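Local atomic coordinates of N-acetylcysteine deacetylase (Bacillus subtilis, PDB entry 1YSJ), a protein that takes part in the breakdown of S-(2-succino)cysteine to cysteine, probably by deacetylating N-acetylcysteine with two bound divalent metal ions. Residues Ser48-Leu62 with Phe153-Lys165. The protein carries 1 engineered substitution. Numbering follows the deposited sequence. Where two conformers were deposited one is given.
Sequences SFQEVETTKKIRRWL and FQPAEEIAAGARK. With NI (nickel (II) ion), chain D.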
loop_
_atom_site.group_PDB
_atom_site.type_symbol
_atom_site.label_atom_id
_atom_site.label_comp_id
_atom_site.label_asym_id
_atom_site.label_seq_id
_atom_site.Cartn_x
_atom_site.Cartn_y
_atom_site.Cartn_z
ATOM N N SER A 48 16.609 0.567 -24.044
ATOM C CA SER A 48 16.909 -0.877 -23.980
ATOM C C SER A 48 16.117 -1.703 -24.990
ATOM O O SER A 48 14.890 -1.601 -25.047
ATOM C CB SER A 48 16.634 -1.419 -22.568
ATOM O OG SER A 48 17.517 -0.866 -21.603
ATOM N N PHE A 49 16.835 -2.519 -25.769
ATOM C CA PHE A 49 16.274 -3.366 -26.840
ATOM C C PHE A 49 15.660 -2.607 -28.033
ATOM O O PHE A 49 15.046 -3.221 -28.914
ATOM C CB PHE A 49 15.286 -4.411 -26.287
ATOM C CG PHE A 49 15.941 -5.519 -25.508
ATOM C CD1 PHE A 49 15.413 -5.928 -24.288
ATOM C CD2 PHE A 49 17.092 -6.153 -25.990
ATOM C CE1 PHE A 49 16.009 -6.954 -23.557
ATOM C CE2 PHE A 49 17.700 -7.175 -25.263
ATOM C CZ PHE A 49 17.156 -7.579 -24.042
ATOM N N GLN A 50 15.843 -1.289 -28.062
ATOM C CA GLN A 50 15.299 -0.434 -29.123
ATOM C C GLN A 50 16.418 0.305 -29.846
ATOM O O GLN A 50 16.176 1.300 -30.543
ATOM C CB GLN A 50 14.290 0.569 -28.546
ATOM C CG GLN A 50 13.057 -0.074 -27.914
ATOM C CD GLN A 50 11.973 0.939 -27.592
ATOM O OE1 GLN A 50 11.377 1.548 -28.498
ATOM N NE2 GLN A 50 11.692 1.114 -26.299
ATOM N N GLU A 51 17.644 -0.199 -29.682
ATOM C CA GLU A 51 18.843 0.430 -30.231
ATOM C C GLU A 51 19.072 0.031 -31.689
ATOM O O GLU A 51 20.119 -0.508 -32.045
ATOM C CB GLU A 51 20.080 0.105 -29.378
ATOM C CG GLU A 51 19.857 0.111 -27.864
ATOM C CD GLU A 51 19.429 -1.253 -27.304
ATOM O OE1 GLU A 51 18.999 -2.131 -28.080
ATOM O OE2 GLU A 51 19.520 -1.447 -26.074
ATOM N N VAL A 52 18.082 0.312 -32.525
ATOM C CA VAL A 52 18.116 -0.035 -33.946
ATOM C C VAL A 52 19.138 0.815 -34.703
ATOM O O VAL A 52 19.995 0.286 -35.417
ATOM C CB VAL A 52 16.698 0.086 -34.583
ATOM C CG1 VAL A 52 16.725 -0.230 -36.081
ATOM C CG2 VAL A 52 15.714 -0.841 -33.861
ATOM N N GLU A 53 19.052 2.129 -34.527
ATOM C CA GLU A 53 19.925 3.066 -35.225
ATOM C C GLU A 53 21.341 3.048 -34.671
ATOM O O GLU A 53 22.303 3.215 -35.420
ATOM C CB GLU A 53 19.353 4.488 -35.169
ATOM C CG GLU A 53 18.074 4.691 -35.984
ATOM C CD GLU A 53 18.216 4.253 -37.433
ATOM O OE1 GLU A 53 19.155 4.719 -38.113
ATOM O OE2 GLU A 53 17.383 3.445 -37.892
ATOM N N THR A 54 21.455 2.854 -33.358
ATOM C CA THR A 54 22.748 2.743 -32.680
ATOM C C THR A 54 23.515 1.525 -33.209
ATOM O O THR A 54 24.693 1.630 -33.558
ATOM C CB THR A 54 22.566 2.654 -31.145
ATOM O OG1 THR A 54 21.705 3.715 -30.708
ATOM C CG2 THR A 54 23.893 2.763 -30.417
ATOM N N THR A 55 22.827 0.387 -33.287
ATOM C CA THR A 55 23.370 -0.843 -33.858
ATOM C C THR A 55 23.814 -0.622 -35.308
ATOM O O THR A 55 24.867 -1.101 -35.727
ATOM C CB THR A 55 22.326 -1.973 -33.783
ATOM O OG1 THR A 55 22.030 -2.246 -32.411
ATOM C CG2 THR A 55 22.820 -3.244 -34.453
ATOM N N LYS A 56 23.003 0.115 -36.059
ATOM C CA LYS A 56 23.302 0.441 -37.445
ATOM C C LYS A 56 24.580 1.282 -37.557
ATOM O O LYS A 56 25.433 1.003 -38.399
ATOM C CB LYS A 56 22.110 1.168 -38.069
ATOM C CG LYS A 56 22.148 1.284 -39.573
ATOM C CD LYS A 56 21.237 2.408 -40.058
ATOM C CE LYS A 56 19.768 1.992 -40.064
ATOM N NZ LYS A 56 19.473 1.015 -41.149
ATOM N N LYS A 57 24.712 2.293 -36.699
ATOM C CA LYS A 57 25.868 3.188 -36.721
ATOM C C LYS A 57 27.156 2.472 -36.333
ATOM O O LYS A 57 28.171 2.624 -37.009
ATOM C CB LYS A 57 25.638 4.403 -35.819
ATOM C CG LYS A 57 24.653 5.415 -36.389
ATOM C CD LYS A 57 24.001 6.247 -35.296
ATOM C CE LYS A 57 22.979 7.209 -35.888
ATOM N NZ LYS A 57 22.327 8.045 -34.842
ATOM N N ILE A 58 27.098 1.682 -35.258
ATOM C CA ILE A 58 28.238 0.888 -34.796
ATOM C C ILE A 58 28.749 -0.048 -35.900
ATOM O O ILE A 58 29.952 -0.072 -36.177
ATOM C CB ILE A 58 27.911 0.098 -33.498
ATOM C CG1 ILE A 58 27.563 1.057 -32.356
ATOM C CG2 ILE A 58 29.079 -0.793 -33.078
ATOM C CD1 ILE A 58 26.799 0.388 -31.233
ATOM N N ARG A 59 27.835 -0.800 -36.516
ATOM C CA ARG A 59 28.151 -1.702 -37.628
ATOM C C ARG A 59 28.901 -0.960 -38.734
ATOM O O ARG A 59 29.994 -1.358 -39.133
ATOM C CB ARG A 59 26.861 -2.312 -38.191
ATOM C CG ARG A 59 27.025 -3.662 -38.881
ATOM C CD ARG A 59 25.673 -4.351 -39.079
ATOM N NE ARG A 59 25.806 -5.709 -39.610
ATOM C CZ ARG A 59 25.711 -6.828 -38.888
ATOM N NH1 ARG A 59 25.851 -8.004 -39.480
ATOM N NH2 ARG A 59 25.481 -6.784 -37.579
ATOM N N ARG A 60 28.307 0.130 -39.204
ATOM C CA ARG A 60 28.893 0.953 -40.261
ATOM C C ARG A 60 30.306 1.449 -39.925
ATOM O O ARG A 60 31.210 1.387 -40.762
ATOM C CB ARG A 60 27.958 2.128 -40.581
ATOM C CG ARG A 60 28.616 3.307 -41.295
ATOM C CD ARG A 60 27.598 4.203 -41.981
ATOM N NE ARG A 60 26.558 4.702 -41.079
ATOM C CZ ARG A 60 26.630 5.836 -40.387
ATOM N NH1 ARG A 60 27.704 6.611 -40.467
ATOM N NH2 ARG A 60 25.620 6.199 -39.609
ATOM N N TRP A 61 30.480 1.936 -38.701
ATOM C CA TRP A 61 31.751 2.506 -38.240
ATOM C C TRP A 61 32.902 1.495 -38.177
ATOM O O TRP A 61 34.049 1.831 -38.478
ATOM C CB TRP A 61 31.578 3.235 -36.902
ATOM C CG TRP A 61 30.752 4.496 -36.999
ATOM C CD1 TRP A 61 30.628 5.322 -38.089
ATOM C CD2 TRP A 61 29.954 5.085 -35.961
ATOM N NE1 TRP A 61 29.793 6.378 -37.795
ATOM C CE2 TRP A 61 29.368 6.258 -36.497
ATOM C CE3 TRP A 61 29.665 4.728 -34.633
ATOM C CZ2 TRP A 61 28.521 7.085 -35.748
ATOM C CZ3 TRP A 61 28.820 5.548 -33.888
ATOM C CH2 TRP A 61 28.258 6.718 -34.452
ATOM N N LEU A 62 32.579 0.256 -37.813
ATOM C CA LEU A 62 33.562 -0.831 -37.777
ATOM C C LEU A 62 33.895 -1.343 -39.184
ATOM O O LEU A 62 35.048 -1.661 -39.478
ATOM C CB LEU A 62 33.078 -1.973 -36.873
ATOM C CG LEU A 62 32.826 -1.619 -35.398
ATOM C CD1 LEU A 62 31.872 -2.610 -34.735
ATOM C CD2 LEU A 62 34.121 -1.501 -34.597
ATOM N N PHE A 153 29.103 -5.201 -28.180
ATOM C CA PHE A 153 28.315 -3.993 -28.008
ATOM C C PHE A 153 26.918 -4.427 -27.584
ATOM O O PHE A 153 26.088 -4.816 -28.398
ATOM C CB PHE A 153 28.338 -3.129 -29.278
ATOM C CG PHE A 153 29.719 -2.629 -29.637
ATOM C CD1 PHE A 153 30.552 -3.375 -30.471
ATOM C CD2 PHE A 153 30.193 -1.427 -29.124
ATOM C CE1 PHE A 153 31.828 -2.931 -30.797
ATOM C CE2 PHE A 153 31.476 -0.967 -29.443
ATOM C CZ PHE A 153 32.294 -1.722 -30.282
ATOM N N GLN A 154 26.696 -4.367 -26.278
ATOM C CA GLN A 154 25.589 -5.040 -25.632
ATOM C C GLN A 154 24.366 -4.143 -25.451
ATOM O O GLN A 154 24.477 -3.040 -24.911
ATOM C CB GLN A 154 26.057 -5.571 -24.270
ATOM C CG GLN A 154 24.952 -6.182 -23.423
ATOM C CD GLN A 154 25.241 -6.118 -21.945
ATOM O OE1 GLN A 154 26.272 -6.613 -21.477
ATOM N NE2 GLN A 154 24.321 -5.521 -21.189
ATOM N N PRO A 155 23.183 -4.631 -25.863
ATOM C CA PRO A 155 21.959 -3.869 -25.620
ATOM C C PRO A 155 21.478 -4.068 -24.188
ATOM O O PRO A 155 21.941 -4.982 -23.512
ATOM C CB PRO A 155 20.961 -4.512 -26.584
ATOM C CG PRO A 155 21.408 -5.937 -26.677
ATOM C CD PRO A 155 22.912 -5.914 -26.546
ATOM N N ALA A 156 20.577 -3.198 -23.731
ATOM C CA ALA A 156 19.756 -3.462 -22.542
ATOM C C ALA A 156 20.511 -3.710 -21.221
ATOM O O ALA A 156 20.138 -4.600 -20.443
ATOM C CB ALA A 156 18.778 -4.616 -22.829
ATOM N N GLU A 157 21.563 -2.932 -20.968
ATOM C CA GLU A 157 22.243 -2.989 -19.671
ATOM C C GLU A 157 21.339 -2.414 -18.581
ATOM O O GLU A 157 21.268 -2.945 -17.469
ATOM C CB GLU A 157 23.572 -2.232 -19.712
ATOM C CG GLU A 157 24.451 -2.388 -18.461
ATOM C CD GLU A 157 24.019 -1.505 -17.286
ATOM O OE1 GLU A 157 23.547 -0.367 -17.512
ATOM O OE2 GLU A 157 24.161 -1.954 -16.128
ATOM N N GLU A 158 20.634 -1.336 -18.916
ATOM C CA GLU A 158 19.836 -0.607 -17.936
ATOM C C GLU A 158 18.686 -1.422 -17.349
ATOM O O GLU A 158 18.213 -1.124 -16.256
ATOM C CB GLU A 158 19.334 0.722 -18.514
ATOM C CG GLU A 158 20.452 1.689 -18.927
ATOM C CD GLU A 158 21.234 2.260 -17.746
ATOM O OE1 GLU A 158 20.893 1.996 -16.570
ATOM O OE2 GLU A 158 22.211 2.992 -17.992
ATOM N N ILE A 159 18.246 -2.452 -18.066
ATOM C CA ILE A 159 17.189 -3.329 -17.551
ATOM C C ILE A 159 17.728 -4.714 -17.203
ATOM O O ILE A 159 16.960 -5.642 -16.937
ATOM C CB ILE A 159 15.975 -3.411 -18.510
ATOM C CG1 ILE A 159 16.411 -3.880 -19.906
ATOM C CG2 ILE A 159 15.253 -2.061 -18.553
ATOM C CD1 ILE A 159 15.279 -4.396 -20.773
ATOM N N ALA A 160 19.057 -4.828 -17.203
ATOM C CA ALA A 160 19.780 -6.048 -16.816
ATOM C C ALA A 160 19.372 -7.275 -17.629
ATOM O O ALA A 160 19.295 -8.391 -17.096
ATOM C CB ALA A 160 19.630 -6.311 -15.304
ATOM N N ALA A 161 19.138 -7.071 -18.925
ATOM C CA ALA A 161 18.620 -8.136 -19.778
ATOM C C ALA A 161 19.539 -8.483 -20.956
ATOM O O ALA A 161 19.467 -9.584 -21.502
ATOM C CB ALA A 161 17.229 -7.777 -20.262
ATOM N N GLY A 162 20.416 -7.554 -21.322
ATOM C CA GLY A 162 21.250 -7.701 -22.513
ATOM C C GLY A 162 22.386 -8.692 -22.415
ATOM O O GLY A 162 22.655 -9.427 -23.370
ATOM N N ALA A 163 23.066 -8.702 -21.273
ATOM C CA ALA A 163 24.147 -9.650 -21.017
ATOM C C ALA A 163 23.664 -11.101 -21.083
ATOM O O ALA A 163 24.364 -11.965 -21.607
ATOM C CB ALA A 163 24.811 -9.359 -19.675
ATOM N N ARG A 164 22.467 -11.357 -20.561
ATOM C CA ARG A 164 21.855 -12.680 -20.647
ATOM C C ARG A 164 21.574 -13.095 -22.097
ATOM O O ARG A 164 21.780 -14.254 -22.454
ATOM C CB ARG A 164 20.575 -12.746 -19.806
ATOM C CG ARG A 164 19.992 -14.149 -19.653
ATOM C CD ARG A 164 18.769 -14.158 -18.739
ATOM N NE ARG A 164 19.138 -14.267 -17.324
ATOM C CZ ARG A 164 19.205 -13.244 -16.470
ATOM N NH1 ARG A 164 18.926 -12.005 -16.865
ATOM N NH2 ARG A 164 19.554 -13.465 -15.209
ATOM N N LYS A 165 21.116 -12.150 -22.920
ATOM C CA LYS A 165 20.857 -12.397 -24.344
ATOM C C LYS A 165 22.137 -12.710 -25.124
ATOM O O LYS A 165 22.142 -13.588 -25.990
ATOM C CB LYS A 165 20.140 -11.202 -24.987
ATOM C CG LYS A 165 18.719 -10.947 -24.487
ATOM C CD LYS A 165 17.751 -12.042 -24.925
ATOM C CE LYS A 165 16.357 -11.802 -24.368
ATOM N NZ LYS A 165 15.545 -13.053 -24.375
HETATM NI NI NI D . 22.765 3.228 -15.675
HETATM O O HOH W 1 24.586 1.563 -15.879
HETATM O O HOH W 2 23.401 2.375 -13.591
#
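With CG anti to its carbonyl carbon (chi1 -71°), Phe49 lays its ring over Ala156, while a bend at chi2 (90°) brings the carboxylate of Glu51 up to Ala156 N, alongside Pro155 CB. The contact belongs to the metal-binding catalytic domain of the M20 peptidase family, which holds a dinuclear nickel site here: the helix beginning at Val52 and the loop before it meet the end of strand 148-154 and the metal-binding loop that follows. Glu51 OE2 accepts Ala156 N at 3.1 Å on its syn side, and Phe49 N at 2.9 Å from the opposite face of the carboxylate plane. A glutamate suits this buried place because one oxygen ties two backbone amides together while OE1 takes the hydroxyl of Thr77; an alanine here would probably leave both amides without this acceptor and the Thr77 hydroxyl without its carboxylate partner. Ala156 is small enough for its CB to sit squarely over the Phe49 ring, 3.5 Å from the centroid, a CH-pi contact. Ala161 CB and the aliphatic CG of Lys165 also pack against this ring. Farther along, the branched Ile58 sets CG2 over the Phe153 ring, 3.9 Å from its centroid, and Leu62 CD1 adds apolar contact. Ser48 OG and Glu158 N share Asp99 OD2 as acceptor, linking the loop to a metal ligand: Glu158 grips nickel with both carboxylate oxygens, OE1 and OE2 each 2.4 Å from the ion.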